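Local coordinates for protein Alpha/beta hydrolase (Novosphingobium aromaticivorans, PDB 3BWX) that is probably a hydrolase of the alpha/beta hydrolase family, whose natural substrate is not established, and binds calcium ions, at residues L59-R64 with Q85-L90; L127-P132 with D239-Q244. The protein carries 1 engineered substitution. All coordinates share one frame; numbering follows the deposited sequence.

From the N terminus, the chain first runs antiparallel strands 6-11 and 17-23, then enters the mainly parallel part of the central sheet. Strand 58-61 leads into contact 1, which closes a short loop where 59-64 meets helix 80-94 after an excursion of 20 residues. Only later does contact 2 open: 127-132, at the end of strand 122-128, meets 239-244, the approach to helix 243-250, after 106 intervening residues. The two loops therefore follow one another, neither nested nor crossed. Both reach the same eight-stranded sheet, on opposite sides of the chain's centre, with centres about 23 Å apart. Contact 1 joins strand to helix; contact 2 joins two loops beyond strands 122-128 and 230-235.

Contact 1. Residues L59-R64 with Q85-L90; sequences LCPEMR and QDLEAL. With EDO (1,2-ethanediol), chain R.
Arg64 meets Asp86 side-on, its guanidinium and the carboxylate nearly coplanar, 11° apart. Arg64 NE donates to Asp86 OD2 at 2.9 Å, and that oxygen lies close to the guanidinium plane; Arg64 NH2 reaches Asp86 OD1 at 3.0 Å with a slight tilt. Both oxygens use their syn lone pairs. The bend of the arginine chain at chi3 (65°) turns this edge to the helix. A water accepts from Arg64 N and donates to Asp86 OD2 at 2.7 Å, linking backbone to carboxylate beside the salt bridge.

Next to the salt bridge the contact is apolar. Selenomethionine Met63, bent at chi2 and chi3, crosses Leu87 at about a right angle, its CE 3.8 Å from Leu87 CD2. Leu87 CD2 also lies 4.1 Å from Pro61 CG, so one leucine branch touches both residues. Leu90 CD2 comes up to Pro61 CB at 4.0 Å. Trp10 of strand 6-11 packs on Pro61, Met63 and Leu90, so helix 80-94 is seated on the alpha/beta hydrolase sheet against strand 58-61 and, through Trp10, strand 6-11.

Arg64 NH2 also forms a salt bridge with Asp14, and Asp86 OD1 accepts from Gln82 NE2. In this buried setting the guanidinium, shared with Asp14, probably favours the ionised form of Asp86, and the two-point grip restricts rotation of its carboxylate.

Contact 2. Residues L127-P132 with D239-Q244; sequences LNDVGP and DILSAQ
Leu241 carries its CG anti to the backbone N (chi1 178°), and this sends both methyls toward the backbone of 129-131. Asp129 has the same general setting about its first torsion (chi1 -152°), which brings its carboxylate alongside Ile240 and Leu241. The contact belongs to the alpha/beta hydrolase fold: 127-132 leaves the end of central strand 122-128, while the loop at 239-244 follows strand 230-235 and leads into helix 243-250.

The leucine branches divide their work. Leu241 CD2 lies 4.0 Å from Val130 N, whereas Leu241 CD1 packs at the same distance from Gly131 N, so the isobutyl group rests against successive peptide units. Leu241 CD1 also lies close to Gly131 CA, at 4.1 Å. Met249 of helix 243-250 packs on Leu241 too.

Asp129 crosses both hydrophobic partners obliquely. Its OD1 is 4.0 Å from Leu241 CB, while on the backbone side Ile240 CG2 reaches Asp129 O at 3.5 Å. These are van der Waals contacts; the polar partners of the carboxylate come from elsewhere. OD2 is hydrogen-bonded to His265 ND1 and Ser238 OG, and OD1 accepts from Gly235 N, so the buried group is held at both oxygens. Ser238 OG is also hydrogen-bonded to the backbone N of Ile240 and Leu241, so one hydroxyl joins the carboxylate to the backbone of 240-241. Asn128, just before Asp129, bonds through its backbone to Ser105 of a possible nucleophile elbow; an acid after this strand paired with a histidine is consistent with the acid-histidine pair of the family, although no catalytic role is established here.

One water links the two backbones, accepting from Gly131 N at 3.0 Å and lying 3.0 Å from Ile240 O, to which it can donate.

Contact 1. Residues L59-R64 with Q85-L90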
loop_
_atom_site.group_PDB
_atom_site.type_symbol
_atom_site.label_atom_id
_atom_site.label_comp_id
_atom_site.label_asym_id
_atom_site.label_seq_id
_atom_site.Cartn_x
_atom_site.Cartn_y
_atom_site.Cartn_z
ATOM N N LEU A 59 10.127 7.378 1.681
ATOM C CA LEU A 59 10.617 6.099 1.137
ATOM C C LEU A 59 9.406 5.309 0.632
ATOM O O LEU A 59 8.439 5.073 1.401
ATOM C CB LEU A 59 11.286 5.251 2.216
ATOM C CG LEU A 59 12.708 5.558 2.661
ATOM C CD1 LEU A 59 12.617 6.672 3.619
ATOM C CD2 LEU A 59 13.430 4.312 3.268
ATOM N N CYS A 60 9.489 4.830 -0.620
ATOM C CA CYS A 60 8.403 4.088 -1.277
ATOM C C CYS A 60 8.943 2.769 -1.764
ATOM O O CYS A 60 9.320 2.628 -2.931
ATOM C CB CYS A 60 7.814 4.871 -2.417
ATOM S SG CYS A 60 7.085 6.437 -1.940
ATOM N N PRO A 61 8.967 1.794 -0.869
ATOM C CA PRO A 61 9.457 0.473 -1.250
ATOM C C PRO A 61 8.459 -0.366 -2.019
ATOM O O PRO A 61 7.292 -0.202 -1.868
ATOM C CB PRO A 61 9.758 -0.194 0.091
ATOM C CG PRO A 61 8.705 0.414 0.989
ATOM C CD PRO A 61 8.650 1.849 0.559
ATOM N N GLU A 62 8.970 -1.329 -2.784
ATOM C CA GLU A 62 8.186 -2.309 -3.524
ATOM C C GLU A 62 8.580 -3.713 -3.028
ATOM O O GLU A 62 9.771 -4.024 -2.945
ATOM C CB GLU A 62 8.526 -2.201 -5.023
ATOM C CG GLU A 62 8.471 -0.765 -5.486
ATOM C CD GLU A 62 8.597 -0.602 -6.953
ATOM O OE1 GLU A 62 9.601 -1.054 -7.586
ATOM O OE2 GLU A 62 7.663 0.018 -7.473
HETATM N N MSE A 63 7.576 -4.527 -2.695
HETATM C CA MSE A 63 7.877 -5.849 -2.201
HETATM C C MSE A 63 8.431 -6.747 -3.311
HETATM O O MSE A 63 8.288 -6.449 -4.534
HETATM C CB MSE A 63 6.630 -6.454 -1.576
HETATM C CG MSE A 63 6.197 -5.685 -0.357
HETATM SE SE MSE A 63 7.489 -5.384 1.120
HETATM C CE MSE A 63 8.429 -3.782 0.433
ATOM N N ARG A 64 9.071 -7.841 -2.917
ATOM C CA ARG A 64 9.566 -8.800 -3.895
ATOM C C ARG A 64 8.394 -9.144 -4.805
ATOM O O ARG A 64 7.242 -9.308 -4.346
ATOM C CB ARG A 64 10.097 -10.081 -3.232
ATOM C CG ARG A 64 9.106 -10.786 -2.310
ATOM C CD ARG A 64 9.620 -12.071 -1.681
ATOM N NE ARG A 64 10.715 -11.770 -0.786
ATOM C CZ ARG A 64 11.718 -12.572 -0.490
ATOM N NH1 ARG A 64 11.843 -13.740 -1.060
ATOM N NH2 ARG A 64 12.643 -12.153 0.366
ATOM N N GLN A 85 9.685 -9.353 7.071
ATOM C CA GLN A 85 11.119 -9.530 7.234
ATOM C C GLN A 85 11.923 -8.635 6.276
ATOM O O GLN A 85 12.918 -8.053 6.644
ATOM C CB GLN A 85 11.556 -10.995 7.069
ATOM C CG GLN A 85 13.080 -11.217 7.350
ATOM C CD GLN A 85 13.669 -12.571 6.824
ATOM O OE1 GLN A 85 14.020 -12.735 5.632
ATOM N NE2 GLN A 85 13.818 -13.531 7.750
ATOM N N ASP A 86 11.464 -8.521 5.035
ATOM C CA ASP A 86 12.151 -7.725 4.059
ATOM C C ASP A 86 12.093 -6.247 4.482
ATOM O O ASP A 86 13.039 -5.519 4.261
ATOM C CB ASP A 86 11.517 -7.923 2.663
ATOM C CG ASP A 86 11.695 -9.317 2.109
ATOM O OD1 ASP A 86 12.589 -10.078 2.552
ATOM O OD2 ASP A 86 10.984 -9.619 1.130
ATOM N N LEU A 87 10.976 -5.810 5.041
ATOM C CA LEU A 87 10.905 -4.416 5.498
ATOM C C LEU A 87 11.825 -4.195 6.726
ATOM O O LEU A 87 12.434 -3.131 6.863
ATOM C CB LEU A 87 9.489 -4.042 5.855
ATOM C CG LEU A 87 8.585 -3.784 4.628
ATOM C CD1 LEU A 87 7.107 -3.894 5.034
ATOM C CD2 LEU A 87 8.939 -2.490 3.927
ATOM N N GLU A 88 11.873 -5.174 7.659
ATOM C CA GLU A 88 12.837 -5.078 8.753
ATOM C C GLU A 88 14.255 -4.949 8.203
ATOM O O GLU A 88 15.089 -4.178 8.737
ATOM C CB GLU A 88 12.715 -6.266 9.702
ATOM C CG GLU A 88 11.423 -6.330 10.466
ATOM C CD GLU A 88 11.257 -5.268 11.550
ATOM O OE1 GLU A 88 12.105 -4.364 11.698
ATOM O OE2 GLU A 88 10.215 -5.285 12.232
ATOM N N ALA A 89 14.553 -5.663 7.129
ATOM C CA ALA A 89 15.875 -5.588 6.511
ATOM C C ALA A 89 16.133 -4.187 5.903
ATOM O O ALA A 89 17.231 -3.653 6.019
ATOM C CB ALA A 89 16.062 -6.659 5.429
ATOM N N LEU A 90 15.129 -3.597 5.238
ATOM C CA LEU A 90 15.234 -2.224 4.762
ATOM C C LEU A 90 15.524 -1.253 5.909
ATOM O O LEU A 90 16.450 -0.427 5.818
ATOM C CB LEU A 90 13.944 -1.801 4.053
ATOM C CG LEU A 90 13.815 -0.340 3.663
ATOM C CD1 LEU A 90 14.850 0.086 2.649
ATOM C CD2 LEU A 90 12.380 -0.036 3.114
HETATM C C1 EDO R . 9.292 1.777 -10.120
HETATM O O1 EDO R . 9.418 1.601 -11.532
HETATM C C2 EDO R . 7.858 1.510 -9.778
HETATM O O2 EDO R . 7.651 0.153 -10.098
HETATM O O HOH W 1 9.358 -7.867 -0.102
#

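Contact 2. Residues L127-P132 with D239-Q244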
loop_
_atom_site.group_PDB
_atom_site.type_symbol
_atom_site.label_atom_id
_atom_site.label_comp_id
_atom_site.label_asym_id
_atom_site.label_seq_id
_atom_site.Cartn_x
_atom_site.Cartn_y
_atom_site.Cartn_z
ATOM N N LEU A 127 -3.593 4.214 8.168
ATOM C CA LEU A 127 -4.103 2.946 7.633
ATOM C C LEU A 127 -5.096 3.333 6.554
ATOM O O LEU A 127 -6.103 3.996 6.829
ATOM C CB LEU A 127 -4.785 2.071 8.686
ATOM C CG LEU A 127 -3.923 1.391 9.757
ATOM C CD1 LEU A 127 -4.839 0.678 10.776
ATOM C CD2 LEU A 127 -2.918 0.402 9.100
ATOM N N ASN A 128 -4.807 2.951 5.335
ATOM C CA ASN A 128 -5.671 3.295 4.213
ATOM C C ASN A 128 -6.511 2.102 3.812
ATOM O O ASN A 128 -6.059 1.158 3.149
ATOM C CB ASN A 128 -4.878 3.805 3.057
ATOM C CG ASN A 128 -5.736 4.178 1.879
ATOM O OD1 ASN A 128 -6.899 4.574 2.024
ATOM N ND2 ASN A 128 -5.151 4.108 0.705
ATOM N N ASP A 129 -7.751 2.155 4.271
ATOM C CA ASP A 129 -8.827 1.216 3.899
ATOM C C ASP A 129 -8.515 -0.224 4.254
ATOM O O ASP A 129 -8.707 -1.164 3.467
ATOM C CB ASP A 129 -9.298 1.370 2.438
ATOM C CG ASP A 129 -10.759 0.953 2.246
ATOM O OD1 ASP A 129 -11.595 1.623 2.830
ATOM O OD2 ASP A 129 -11.048 -0.065 1.588
ATOM N N VAL A 130 -7.972 -0.404 5.436
ATOM C CA VAL A 130 -7.746 -1.719 5.954
ATOM C C VAL A 130 -7.846 -1.635 7.472
ATOM O O VAL A 130 -7.525 -0.616 8.076
ATOM C CB VAL A 130 -6.424 -2.286 5.488
ATOM C CG1 VAL A 130 -5.248 -1.455 5.979
ATOM C CG2 VAL A 130 -6.357 -3.768 5.828
ATOM N N GLY A 131 -8.306 -2.727 8.066
ATOM C CA GLY A 131 -8.452 -2.840 9.507
ATOM C C GLY A 131 -8.316 -4.278 9.982
ATOM O O GLY A 131 -8.089 -5.168 9.198
ATOM N N PRO A 132 -8.435 -4.492 11.307
ATOM C CA PRO A 132 -8.255 -5.828 11.883
ATOM C C PRO A 132 -9.408 -6.786 11.608
ATOM O O PRO A 132 -9.353 -7.925 12.063
ATOM C CB PRO A 132 -8.149 -5.542 13.373
ATOM C CG PRO A 132 -8.971 -4.264 13.575
ATOM C CD PRO A 132 -8.717 -3.472 12.338
ATOM N N ASP A 239 -15.507 -2.567 0.130
ATOM C CA ASP A 239 -15.816 -3.991 0.342
ATOM C C ASP A 239 -14.761 -4.730 1.193
ATOM O O ASP A 239 -14.790 -5.971 1.271
ATOM C CB ASP A 239 -16.105 -4.719 -0.983
ATOM C CG ASP A 239 -14.884 -4.891 -1.882
ATOM O OD1 ASP A 239 -13.736 -4.458 -1.557
ATOM O OD2 ASP A 239 -15.080 -5.541 -2.937
ATOM N N ILE A 240 -13.848 -3.995 1.817
ATOM C CA ILE A 240 -12.715 -4.571 2.567
ATOM C C ILE A 240 -12.824 -4.116 4.010
ATOM O O ILE A 240 -12.689 -4.894 4.930
ATOM C CB ILE A 240 -11.354 -4.207 1.937
ATOM C CG1 ILE A 240 -11.100 -5.067 0.692
ATOM C CG2 ILE A 240 -10.166 -4.355 2.976
ATOM C CD1 ILE A 240 -10.459 -6.457 0.979
ATOM N N LEU A 241 -13.139 -2.854 4.199
ATOM C CA LEU A 241 -13.264 -2.253 5.541
ATOM C C LEU A 241 -14.699 -1.751 5.686
ATOM O O LEU A 241 -15.099 -0.832 4.941
ATOM C CB LEU A 241 -12.262 -1.128 5.712
ATOM C CG LEU A 241 -12.339 -0.397 7.052
ATOM C CD1 LEU A 241 -12.061 -1.361 8.217
ATOM C CD2 LEU A 241 -11.378 0.777 7.152
ATOM N N SER A 242 -15.458 -2.374 6.591
ATOM C CA SER A 242 -16.818 -1.973 6.854
ATOM C C SER A 242 -16.889 -0.677 7.680
ATOM O O SER A 242 -15.941 -0.338 8.427
ATOM C CB SER A 242 -17.568 -3.108 7.562
ATOM O OG SER A 242 -17.258 -3.174 8.951
ATOM N N ALA A 243 -17.996 0.060 7.525
ATOM C CA ALA A 243 -18.220 1.244 8.348
ATOM C C ALA A 243 -18.214 0.912 9.839
ATOM O O ALA A 243 -17.682 1.673 10.665
ATOM C CB ALA A 243 -19.524 1.964 7.954
ATOM N N GLN A 244 -18.779 -0.246 10.171
ATOM C CA GLN A 244 -18.833 -0.700 11.546
ATOM C C GLN A 244 -17.438 -0.917 12.153
ATOM O O GLN A 244 -17.153 -0.463 13.258
ATOM C CB GLN A 244 -19.683 -1.982 11.651
ATOM C CG GLN A 244 -20.316 -2.105 13.007
ATOM C CD GLN A 244 -21.074 -3.419 13.260
ATOM O OE1 GLN A 244 -21.765 -3.948 12.397
ATOM N NE2 GLN A 244 -20.937 -3.934 14.471
HETATM O O HOH W 2 -10.213 -4.447 6.595
#